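Local structure of uncharacterized protein (Thermus thermophilus HB8, 4WVA) at residues L33-F38 / E406-S411; M164-A169 / G347-G352; K329-L334 / A375-A380; P353-V358 / F391-D396. The protein probably hydrolyses the compatible solute mannosylglycerate to mannose and glycerate, and glucosylglycerate to glucose and glycerate, as a GH63 glycoside hydrolase. All blocks are in the same frame, centred on the assembly; numbering follows the deposited sequence.

Interaction 1 (L33-F38 / E406-S411); sequences LWDSAF and EGFSWS
F408 ends with its ring close to D35: CZ lies 3.7 Å from D35 OD2. It occupies the N-cap position of helix 409-418, and its CE2 also rests over one face of the W410 indole. W410 follows and carries most of the contact. Its CG stands between the backbone N and the carbonyl carbon (chi1 78°), which swings the six-membered ring in among W34, D35 and F38 of helix 33-43. The CZ3/CH2 edge points at the face of W34 in a T-shaped pair, with centroids of the W34 five-membered and W410 six-membered rings 4.9 Å apart and planes at 84°. F38 in turn presents its edge to the W410 face turned from F408, at 71° and 5.3 Å between the F38 and W410 six-membered ring centroids. The D35 carboxylate crosses obliquely, OD2 being 3.4 Å from W410 CE3. A water donates to D35 OD2 at 2.9 Å and accepts from W410 N at 3.0 Å. D35, probably a substrate-binding residue, also makes a weak hydrogen bond to a bound Tris. Chemically, W410, with F408 nearby, lies against a buried carboxylate whose OD2 is satisfied in part by the water, its polar link to the second helix.

Interaction 2 (M164-A169 / G347-G352); sequences MDNSPA and GRYWRG. With TRS (2-amino-2-hydroxymethyl-propane-1,3-diol), chain D.
Around D165, N166 and W350, two loops form a buried polar and aromatic contact in the active-site pocket of the (alpha/alpha)6-barrel. A type I turn, M164 to S167, meets a type II' turn, R348 to R351. D165 is probably the proton donor, and Y349 and W350 probably bind substrate. Y349 OH donates to D165 OD2 at 2.8 Å, reaching it from 62° out of the carboxylate plane. The same hydroxyl accepts from N and O3 of a Tris molecule, probably from the crystallisation liquor, that occupies the pocket. W350 NE1 donates to Tris O3 at 2.9 Å along a nearly straight 166° bond. One face of the indole lies against M164, whose CA sits 3.3 Å from the centroid of the W350 five-membered ring as a CH-pi contact. The extended methionine chain then crosses the six-membered ring, its SD 4.3 Å from that centroid in an oblique Met-aromatic contact. Replacing W350 by alanine would probably leave the ligand O3 without its N-H donor and M164 facing a gap. N166 OD1 accepts from W350 N at 2.9 Å, in the carbonyl plane on a lone pair, which helps hold the two turns together. R351 is anchored by salt bridges to D171 and E345, and its NH1 also donates to N166 O at 2.9 Å, while P168 CG lies over the centre of the guanidinium, 3.8 Å from R351 CZ.

Interaction 3 (K329-L334 / A375-A380); sequences KARYLL and AARLKA
R377 makes the polar link between helix 372-389 and the loop 329-334. Its NH2 donates to R331 O at 2.8 Å; the N-H...O angle is bent to 130°, and although the oxygen lies near the guanidinium plane, the donor stands 43° above the carbonyl plane, off the lone pairs. A water extends this grip, donating to A330 O at 2.7 Å and accepting from R377 NH2. Among the charged groups, R331 NH1 comes within 3.9 Å of R377 NH2, yet both arginines converge on the carboxylate of D381, each in a salt bridge to it, and D381 also accepts from L333 N. A lysine in place of R377 would probably be unable to hold R331 O and D381 at once and would take away the flat face against which L333 lies. That surface belongs to the apolar group of contacts: a bend at chi2 (62°) helps bring the guanidinium under L333, whose CG lies over one face, while L333 CD1 meets R377 CG at 3.9 Å. L378 CD2 touches both neighbouring leucines, at 3.8 Å from L333 CB and 3.9 Å from L334 CB; the peptide joining these two is cis. L334 also packs on N359 of helix 356-368, and Y332 bonds through its backbone to P397, just past strand 394-395, so the loop touches two helices and that strand's exit.

Interaction 4 (P353-V358 / F391-D396); sequences PVWINV and FREYYD
W355 CG lies anti to its carbonyl carbon (chi1 -69°) and Y394 CG between its backbone N and carbonyl carbon (chi1 37°), and these settings lay the two rings alongside each other. They flank a single antiparallel beta bridge, a hydrogen-bonded pair of V354 and Y395: V354 N donates to Y395 O at 2.8 Å, and Y395 N to V354 O at 3.0 Å. The ring planes are 27° apart but offset, with 4.8 Å between the centroids of the Y394 ring and the W355 six-membered ring, so overlap is slight. Instead Y394 CB sits over the W355 five-membered ring, 3.8 Å from its centroid, a CH-pi contact. E393 O covers the same indole face, 3.3 Å from W355 CE3, and E393 CG runs beside W355 CZ3 at 3.6 Å. E393, probably the proton acceptor, has its carboxylate hydrogen-bonded to Y28 OH and G405 N, while W355 NE1 donates to Y349 O; the indole thus backs a residue of the catalytic centre. P353 CB presses on Y394, and I356 CD1 on Y395. Where helix 356-368 starts, a water accepts from I356 N at 2.9 Å and donates to E393 O at 2.7 Å.

In the fold
Interaction 1 joins helix 33-43, near the start of the chain, to helix 409-418, the last helix, and the other three lie between them in sequence. Interactions 1 and 2 have centres about 17 Å apart yet touch, W34 meeting M164 and W350, and each is about 11 Å from interaction 4, between centres. Interaction 4 therefore connects them: Y349 packs on Y394 and E393, and S411 OG and F408 N probably hydrogen-bond to the backbone oxygens of R392 and F391. Together they bring D165 and E393, the likely catalytic pair, to one pocket. Interaction 3 lies farther out, about 20 Å from the chain centre, but V354 packs on Y332, L333 and L334, and helices 356-368 and 372-389 tie it to interaction 4.

Interaction 1 (L33-F38 / E406-S411)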
# COMPACT_ATOMS: atom_id res chain seq x y z
N LEU A 33 31.35 -2.20 0.66
CA LEU A 33 30.07 -2.89 0.87
C LEU A 33 29.13 -2.75 -0.32
O LEU A 33 28.81 -3.77 -0.96
CB LEU A 33 29.42 -2.36 2.15
CG LEU A 33 28.22 -3.09 2.76
CD1 LEU A 33 27.92 -2.47 4.12
CD2 LEU A 33 26.99 -3.06 1.86
N TRP A 34 28.63 -1.56 -0.62
CA TRP A 34 27.62 -1.53 -1.70
C TRP A 34 28.26 -1.79 -3.07
O TRP A 34 27.63 -2.42 -3.91
CB TRP A 34 26.62 -0.34 -1.69
CG TRP A 34 27.07 1.01 -2.14
CD1 TRP A 34 28.34 1.56 -2.11
CD2 TRP A 34 26.20 2.05 -2.64
NE1 TRP A 34 28.29 2.85 -2.57
CE2 TRP A 34 27.00 3.17 -2.91
CE3 TRP A 34 24.81 2.13 -2.88
CZ2 TRP A 34 26.46 4.35 -3.41
CZ3 TRP A 34 24.28 3.31 -3.38
CH2 TRP A 34 25.10 4.40 -3.64
N ASP A 35 29.55 -1.46 -3.23
CA ASP A 35 30.23 -1.78 -4.47
C ASP A 35 30.22 -3.27 -4.71
O ASP A 35 29.92 -3.72 -5.81
CB ASP A 35 31.69 -1.29 -4.47
CG ASP A 35 31.81 0.21 -4.36
OD1 ASP A 35 31.38 0.78 -3.32
OD2 ASP A 35 32.37 0.82 -5.29
N SER A 36 30.56 -4.06 -3.69
CA SER A 36 30.65 -5.51 -3.88
C SER A 36 29.30 -6.07 -4.30
O SER A 36 29.24 -7.00 -5.08
CB SER A 36 31.20 -6.22 -2.64
OG SER A 36 32.62 -6.24 -2.66
N ALA A 37 28.22 -5.48 -3.79
CA ALA A 37 26.90 -5.98 -4.10
C ALA A 37 26.62 -5.77 -5.58
O ALA A 37 26.20 -6.70 -6.26
CB ALA A 37 25.85 -5.30 -3.24
N PHE A 38 26.86 -4.56 -6.08
CA PHE A 38 26.64 -4.31 -7.53
C PHE A 38 27.61 -5.16 -8.37
O PHE A 38 27.23 -5.67 -9.41
CB PHE A 38 26.79 -2.84 -7.92
CG PHE A 38 25.79 -1.93 -7.26
CD1 PHE A 38 24.44 -1.99 -7.60
CD2 PHE A 38 26.18 -1.02 -6.29
CE1 PHE A 38 23.52 -1.17 -6.99
CE2 PHE A 38 25.25 -0.19 -5.67
CZ PHE A 38 23.91 -0.27 -6.02
N GLU A 406 39.25 5.55 -12.61
CA GLU A 406 39.43 4.86 -13.88
C GLU A 406 39.26 3.38 -13.64
O GLU A 406 39.55 2.89 -12.55
CB GLU A 406 40.82 5.16 -14.42
CG GLU A 406 41.05 6.65 -14.40
CD GLU A 406 42.02 7.12 -15.41
OE1 GLU A 406 43.22 7.12 -15.07
OE2 GLU A 406 41.56 7.56 -16.50
N GLY A 407 38.78 2.67 -14.66
CA GLY A 407 38.51 1.24 -14.59
C GLY A 407 37.63 0.91 -13.39
O GLY A 407 38.03 0.12 -12.50
N PHE A 408 36.47 1.57 -13.33
CA PHE A 408 35.65 1.51 -12.13
C PHE A 408 34.69 0.31 -12.18
O PHE A 408 33.90 0.17 -13.12
CB PHE A 408 34.88 2.82 -11.95
CG PHE A 408 34.19 2.91 -10.63
CD1 PHE A 408 34.90 3.07 -9.44
CD2 PHE A 408 32.83 2.76 -10.56
CE1 PHE A 408 34.25 3.15 -8.22
CE2 PHE A 408 32.18 2.83 -9.35
CZ PHE A 408 32.88 3.04 -8.17
N SER A 409 34.77 -0.51 -11.15
CA SER A 409 34.18 -1.85 -11.16
C SER A 409 32.66 -1.87 -11.33
O SER A 409 32.18 -2.61 -12.18
CB SER A 409 34.60 -2.64 -9.93
OG SER A 409 36.00 -2.85 -9.96
N TRP A 410 31.89 -1.10 -10.57
CA TRP A 410 30.45 -1.29 -10.71
C TRP A 410 29.90 -0.80 -12.06
O TRP A 410 28.84 -1.24 -12.51
CB TRP A 410 29.61 -0.77 -9.54
CG TRP A 410 29.33 0.68 -9.39
CD1 TRP A 410 29.05 1.62 -10.35
CD2 TRP A 410 29.17 1.34 -8.13
NE1 TRP A 410 28.77 2.82 -9.76
CE2 TRP A 410 28.84 2.67 -8.39
CE3 TRP A 410 29.31 0.92 -6.80
CZ2 TRP A 410 28.65 3.60 -7.37
CZ3 TRP A 410 29.12 1.83 -5.80
CH2 TRP A 410 28.81 3.17 -6.08
N SER A 411 30.65 0.08 -12.71
CA SER A 411 30.29 0.53 -14.05
C SER A 411 30.43 -0.64 -15.02
O SER A 411 29.49 -0.96 -15.75
CB SER A 411 31.14 1.73 -14.48
OG SER A 411 30.88 2.84 -13.63
O HOH W 1 32.95 -0.10 -8.00

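Interaction 2 (M164-A169 / G347-G352)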
# COMPACT_ATOMS: atom_id res chain seq x y z
N MET A 164 27.08 8.42 -0.97
CA MET A 164 26.99 9.61 -1.81
C MET A 164 27.66 10.75 -1.06
O MET A 164 27.05 11.73 -0.61
CB MET A 164 25.54 9.91 -2.16
CG MET A 164 24.86 8.74 -2.81
SD MET A 164 23.17 9.14 -3.29
CE MET A 164 22.58 7.58 -3.94
N ASP A 165 28.98 10.59 -0.93
CA ASP A 165 29.76 11.24 0.12
C ASP A 165 29.51 12.74 0.25
O ASP A 165 29.29 13.24 1.35
CB ASP A 165 31.27 11.04 -0.10
CG ASP A 165 31.67 9.59 -0.35
OD1 ASP A 165 30.83 8.66 -0.32
OD2 ASP A 165 32.88 9.38 -0.57
N ASN A 166 29.58 13.46 -0.86
CA ASN A 166 29.45 14.91 -0.85
C ASN A 166 28.16 15.42 -1.48
O ASN A 166 28.11 16.52 -2.03
CB ASN A 166 30.68 15.58 -1.49
CG ASN A 166 30.71 15.43 -3.00
OD1 ASN A 166 30.08 14.51 -3.56
ND2 ASN A 166 31.42 16.33 -3.67
N SER A 167 27.10 14.60 -1.42
CA SER A 167 25.79 15.06 -1.88
C SER A 167 25.49 16.44 -1.28
O SER A 167 25.74 16.63 -0.09
CB SER A 167 24.70 14.11 -1.42
OG SER A 167 23.43 14.57 -1.85
N PRO A 168 24.97 17.39 -2.08
CA PRO A 168 24.59 18.70 -1.51
C PRO A 168 23.56 18.59 -0.39
O PRO A 168 23.46 19.50 0.44
CB PRO A 168 24.02 19.46 -2.71
CG PRO A 168 24.71 18.84 -3.87
CD PRO A 168 24.73 17.37 -3.53
N ALA A 169 22.82 17.48 -0.33
CA ALA A 169 21.92 17.25 0.80
C ALA A 169 22.62 17.32 2.16
O ALA A 169 22.03 17.76 3.15
CB ALA A 169 21.20 15.91 0.65
N GLY A 347 31.11 18.18 -12.62
CA GLY A 347 32.24 17.27 -12.48
C GLY A 347 32.52 16.74 -11.09
O GLY A 347 33.35 15.83 -10.95
N ARG A 348 31.86 17.28 -10.05
CA ARG A 348 32.31 17.02 -8.68
C ARG A 348 31.50 15.94 -7.96
O ARG A 348 30.65 16.26 -7.12
CB ARG A 348 32.39 18.29 -7.83
CG ARG A 348 33.26 18.09 -6.60
CD ARG A 348 33.27 19.26 -5.66
NE ARG A 348 33.92 20.44 -6.24
CZ ARG A 348 35.23 20.68 -6.22
NH1 ARG A 348 36.10 19.83 -5.66
NH2 ARG A 348 35.69 21.79 -6.78
N TYR A 349 31.77 14.69 -8.32
CA TYR A 349 31.44 13.52 -7.50
C TYR A 349 29.92 13.35 -7.41
O TYR A 349 29.31 13.00 -8.41
CB TYR A 349 32.15 13.64 -6.13
CG TYR A 349 32.48 12.36 -5.38
CD1 TYR A 349 32.77 11.17 -6.04
CD2 TYR A 349 32.59 12.37 -4.00
CE1 TYR A 349 33.11 10.02 -5.33
CE2 TYR A 349 32.93 11.24 -3.30
CZ TYR A 349 33.18 10.06 -3.96
OH TYR A 349 33.53 8.92 -3.24
N TRP A 350 29.32 13.58 -6.23
CA TRP A 350 27.86 13.44 -6.07
C TRP A 350 27.06 14.74 -6.16
O TRP A 350 25.90 14.78 -5.76
CB TRP A 350 27.58 12.70 -4.75
CG TRP A 350 27.99 11.28 -4.79
CD1 TRP A 350 29.15 10.76 -4.34
CD2 TRP A 350 27.23 10.18 -5.31
NE1 TRP A 350 29.18 9.40 -4.54
CE2 TRP A 350 28.01 9.02 -5.14
CE3 TRP A 350 25.97 10.08 -5.90
CZ2 TRP A 350 27.57 7.77 -5.53
CZ3 TRP A 350 25.54 8.82 -6.32
CH2 TRP A 350 26.33 7.69 -6.12
N ARG A 351 27.65 15.79 -6.74
CA ARG A 351 27.00 17.07 -6.83
C ARG A 351 26.54 17.41 -8.25
O ARG A 351 26.36 18.57 -8.59
CB ARG A 351 27.96 18.15 -6.28
CG ARG A 351 28.44 17.81 -4.88
CD ARG A 351 29.33 18.89 -4.30
NE ARG A 351 28.62 20.11 -3.94
CZ ARG A 351 28.04 20.36 -2.77
NH1 ARG A 351 28.01 19.45 -1.80
NH2 ARG A 351 27.49 21.56 -2.56
N GLY A 352 26.32 16.39 -9.09
CA GLY A 352 25.91 16.63 -10.48
C GLY A 352 26.19 15.49 -11.45
O GLY A 352 25.36 15.18 -12.31
C TRS D . 32.72 5.62 -3.08
C1 TRS D . 32.43 4.19 -3.52
C2 TRS D . 33.78 5.56 -1.97
C3 TRS D . 31.45 6.33 -2.63
N TRS D . 33.22 6.37 -4.26
O1 TRS D . 33.65 3.54 -3.95
O2 TRS D . 33.93 6.77 -1.22
O3 TRS D . 31.07 7.39 -3.56
O HOH W 2 23.73 13.89 -4.42

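Interaction 3 (K329-L334 / A375-A380)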
# COMPACT_ATOMS: atom_id res chain seq x y z
N LYS A 329 17.71 19.87 -19.26
CA LYS A 329 18.92 20.65 -18.97
C LYS A 329 20.23 19.90 -19.11
O LYS A 329 21.28 20.52 -19.33
CB LYS A 329 18.82 21.25 -17.57
CG LYS A 329 17.78 22.35 -17.45
CD LYS A 329 17.97 23.40 -18.53
CE LYS A 329 17.28 24.71 -18.18
NZ LYS A 329 17.66 25.76 -19.18
N ALA A 330 20.19 18.57 -18.98
CA ALA A 330 21.38 17.73 -19.13
C ALA A 330 21.18 16.76 -20.29
O ALA A 330 20.13 16.13 -20.40
CB ALA A 330 21.63 16.96 -17.85
N ARG A 331 22.20 16.60 -21.13
CA ARG A 331 22.14 15.62 -22.21
C ARG A 331 21.97 14.20 -21.69
O ARG A 331 21.21 13.41 -22.26
CB ARG A 331 23.39 15.69 -23.10
CG ARG A 331 23.60 14.50 -24.05
CD ARG A 331 22.46 14.17 -25.02
NE ARG A 331 22.68 12.90 -25.73
CZ ARG A 331 22.27 11.68 -25.33
NH1 ARG A 331 21.56 11.51 -24.20
NH2 ARG A 331 22.56 10.62 -26.08
N TYR A 332 22.68 13.87 -20.62
CA TYR A 332 22.71 12.50 -20.10
C TYR A 332 21.99 12.44 -18.76
O TYR A 332 22.31 13.20 -17.86
CB TYR A 332 24.16 12.03 -19.90
CG TYR A 332 24.90 11.91 -21.21
CD1 TYR A 332 25.83 12.87 -21.58
CD2 TYR A 332 24.65 10.87 -22.08
CE1 TYR A 332 26.51 12.78 -22.77
CE2 TYR A 332 25.32 10.77 -23.29
CZ TYR A 332 26.25 11.74 -23.63
OH TYR A 332 26.94 11.67 -24.84
N LEU A 333 21.00 11.56 -18.67
CA LEU A 333 20.36 11.25 -17.40
C LEU A 333 21.17 10.15 -16.74
O LEU A 333 21.86 9.40 -17.43
CB LEU A 333 18.93 10.75 -17.61
CG LEU A 333 17.89 11.78 -18.09
CD1 LEU A 333 16.54 11.11 -18.21
CD2 LEU A 333 17.82 12.98 -17.15
N LEU A 334 21.15 10.04 -15.41
CA LEU A 334 20.46 10.91 -14.46
C LEU A 334 21.52 11.67 -13.66
O LEU A 334 22.32 11.06 -12.97
CB LEU A 334 19.66 10.05 -13.50
CG LEU A 334 18.77 10.75 -12.48
CD1 LEU A 334 17.59 11.42 -13.14
CD2 LEU A 334 18.28 9.72 -11.46
N ALA A 375 12.86 4.26 -18.39
CA ALA A 375 13.84 3.20 -18.06
C ALA A 375 14.81 2.97 -19.22
O ALA A 375 16.03 2.84 -19.03
CB ALA A 375 13.13 1.92 -17.68
N ALA A 376 14.28 2.95 -20.44
CA ALA A 376 15.11 2.72 -21.63
C ALA A 376 16.10 3.86 -21.86
O ALA A 376 17.23 3.64 -22.29
CB ALA A 376 14.22 2.53 -22.84
N ARG A 377 15.66 5.08 -21.59
CA ARG A 377 16.53 6.25 -21.70
C ARG A 377 17.69 6.20 -20.71
O ARG A 377 18.81 6.53 -21.05
CB ARG A 377 15.67 7.52 -21.52
CG ARG A 377 16.42 8.81 -21.40
CD ARG A 377 17.23 9.18 -22.61
NE ARG A 377 18.11 10.32 -22.35
CZ ARG A 377 17.70 11.56 -22.13
NH1 ARG A 377 16.39 11.88 -22.13
NH2 ARG A 377 18.60 12.50 -21.90
N LEU A 378 17.40 5.82 -19.46
CA LEU A 378 18.42 5.70 -18.43
C LEU A 378 19.45 4.63 -18.78
O LEU A 378 20.66 4.80 -18.58
CB LEU A 378 17.78 5.38 -17.06
CG LEU A 378 16.98 6.54 -16.48
CD1 LEU A 378 15.97 6.08 -15.45
CD2 LEU A 378 17.94 7.55 -15.89
N LYS A 379 18.97 3.49 -19.28
CA LYS A 379 19.87 2.47 -19.81
C LYS A 379 20.70 2.96 -21.00
O LYS A 379 21.92 2.82 -21.02
CB LYS A 379 19.08 1.25 -20.24
CG LYS A 379 19.96 0.10 -20.73
CD LYS A 379 19.13 -1.09 -21.14
CE LYS A 379 20.05 -2.16 -21.73
NZ LYS A 379 19.27 -3.34 -22.19
N ALA A 380 20.03 3.52 -21.99
CA ALA A 380 20.74 3.99 -23.18
C ALA A 380 21.82 5.02 -22.82
O ALA A 380 22.94 4.96 -23.32
CB ALA A 380 19.75 4.57 -24.17
O HOH W 3 18.41 15.11 -22.27

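Interaction 4 (P353-V358 / F391-D396)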
# COMPACT_ATOMS: atom_id res chain seq x y z
N PRO A 353 27.39 14.88 -11.36
CA PRO A 353 27.70 13.79 -12.28
C PRO A 353 26.70 12.61 -12.29
O PRO A 353 26.00 12.37 -11.32
CB PRO A 353 29.06 13.32 -11.80
CG PRO A 353 29.69 14.55 -11.28
CD PRO A 353 28.57 15.25 -10.55
N VAL A 354 26.68 11.92 -13.43
CA VAL A 354 25.88 10.71 -13.67
C VAL A 354 26.63 9.50 -13.14
O VAL A 354 27.84 9.32 -13.37
CB VAL A 354 25.60 10.51 -15.19
CG1 VAL A 354 24.90 9.18 -15.47
CG2 VAL A 354 24.75 11.65 -15.76
N TRP A 355 25.91 8.64 -12.44
CA TRP A 355 26.45 7.42 -11.86
C TRP A 355 25.71 6.22 -12.40
O TRP A 355 24.48 6.18 -12.43
CB TRP A 355 26.33 7.44 -10.35
CG TRP A 355 27.22 8.45 -9.66
CD1 TRP A 355 27.07 9.80 -9.62
CD2 TRP A 355 28.38 8.15 -8.90
NE1 TRP A 355 28.08 10.37 -8.88
CE2 TRP A 355 28.90 9.37 -8.42
CE3 TRP A 355 29.04 6.96 -8.57
CZ2 TRP A 355 30.03 9.43 -7.62
CZ3 TRP A 355 30.17 7.02 -7.79
CH2 TRP A 355 30.65 8.25 -7.31
N ILE A 356 26.45 5.20 -12.76
CA ILE A 356 25.84 4.05 -13.42
C ILE A 356 24.96 3.24 -12.47
O ILE A 356 23.90 2.73 -12.88
CB ILE A 356 26.91 3.15 -14.07
CG1 ILE A 356 27.78 3.95 -15.06
CG2 ILE A 356 26.29 1.98 -14.79
CD1 ILE A 356 27.06 4.63 -16.19
N ASN A 357 25.40 3.04 -11.23
CA ASN A 357 24.60 2.27 -10.28
C ASN A 357 23.22 2.91 -9.99
O ASN A 357 22.21 2.20 -9.86
CB ASN A 357 25.37 2.00 -8.98
CG ASN A 357 25.58 3.26 -8.15
OD1 ASN A 357 25.88 4.33 -8.67
ND2 ASN A 357 25.43 3.12 -6.84
N VAL A 358 23.20 4.23 -9.89
CA VAL A 358 21.95 4.96 -9.65
C VAL A 358 21.09 4.96 -10.92
O VAL A 358 19.86 4.76 -10.84
CB VAL A 358 22.20 6.38 -9.10
CG1 VAL A 358 20.89 7.14 -8.95
CG2 VAL A 358 22.93 6.28 -7.76
N PHE A 391 34.92 2.78 -18.59
CA PHE A 391 34.30 2.46 -17.30
C PHE A 391 34.88 3.36 -16.24
O PHE A 391 35.94 3.09 -15.70
CB PHE A 391 34.50 0.99 -17.00
CG PHE A 391 33.91 0.09 -18.07
CD1 PHE A 391 32.54 -0.02 -18.22
CD2 PHE A 391 34.73 -0.58 -18.97
CE1 PHE A 391 31.99 -0.80 -19.21
CE2 PHE A 391 34.19 -1.37 -19.97
CZ PHE A 391 32.82 -1.49 -20.09
N ARG A 392 34.15 4.43 -15.97
CA ARG A 392 34.57 5.48 -15.06
C ARG A 392 33.59 5.53 -13.90
O ARG A 392 32.47 5.00 -13.98
CB ARG A 392 34.59 6.83 -15.76
CG ARG A 392 35.57 6.90 -16.93
CD ARG A 392 37.02 6.75 -16.50
NE ARG A 392 37.45 7.76 -15.53
CZ ARG A 392 37.91 8.97 -15.83
NH1 ARG A 392 38.00 9.37 -17.09
NH2 ARG A 392 38.26 9.80 -14.86
N GLU A 393 34.03 6.18 -12.83
CA GLU A 393 33.22 6.27 -11.62
C GLU A 393 31.95 7.12 -11.86
O GLU A 393 30.86 6.78 -11.36
CB GLU A 393 34.07 6.81 -10.47
CG GLU A 393 33.50 6.55 -9.08
CD GLU A 393 34.42 7.03 -7.96
OE1 GLU A 393 35.55 7.48 -8.28
OE2 GLU A 393 34.03 6.95 -6.76
N TYR A 394 32.07 8.22 -12.60
CA TYR A 394 30.92 9.08 -12.90
C TYR A 394 31.23 9.87 -14.15
O TYR A 394 32.35 9.81 -14.67
CB TYR A 394 30.53 9.99 -11.72
CG TYR A 394 31.71 10.53 -10.94
CD1 TYR A 394 32.32 9.75 -9.97
CD2 TYR A 394 32.20 11.80 -11.16
CE1 TYR A 394 33.41 10.21 -9.27
CE2 TYR A 394 33.28 12.27 -10.45
CZ TYR A 394 33.88 11.47 -9.50
OH TYR A 394 34.97 11.89 -8.76
N TYR A 395 30.22 10.57 -14.64
CA TYR A 395 30.29 11.23 -15.93
C TYR A 395 29.66 12.60 -15.86
O TYR A 395 28.64 12.79 -15.20
CB TYR A 395 29.60 10.41 -17.02
CG TYR A 395 30.15 9.01 -17.15
CD1 TYR A 395 29.71 7.99 -16.31
CD2 TYR A 395 31.13 8.70 -18.09
CE1 TYR A 395 30.21 6.71 -16.41
CE2 TYR A 395 31.65 7.42 -18.18
CZ TYR A 395 31.19 6.43 -17.33
OH TYR A 395 31.69 5.15 -17.41
N ASP A 396 30.25 13.56 -16.56
CA ASP A 396 29.68 14.90 -16.68
C ASP A 396 28.35 14.78 -17.43
O ASP A 396 28.30 14.20 -18.52
CB ASP A 396 30.68 15.81 -17.42
CG ASP A 396 30.22 17.25 -17.53
OD1 ASP A 396 29.10 17.49 -18.00
OD2 ASP A 396 31.01 18.15 -17.18
O HOH W 4 29.25 4.74 -11.96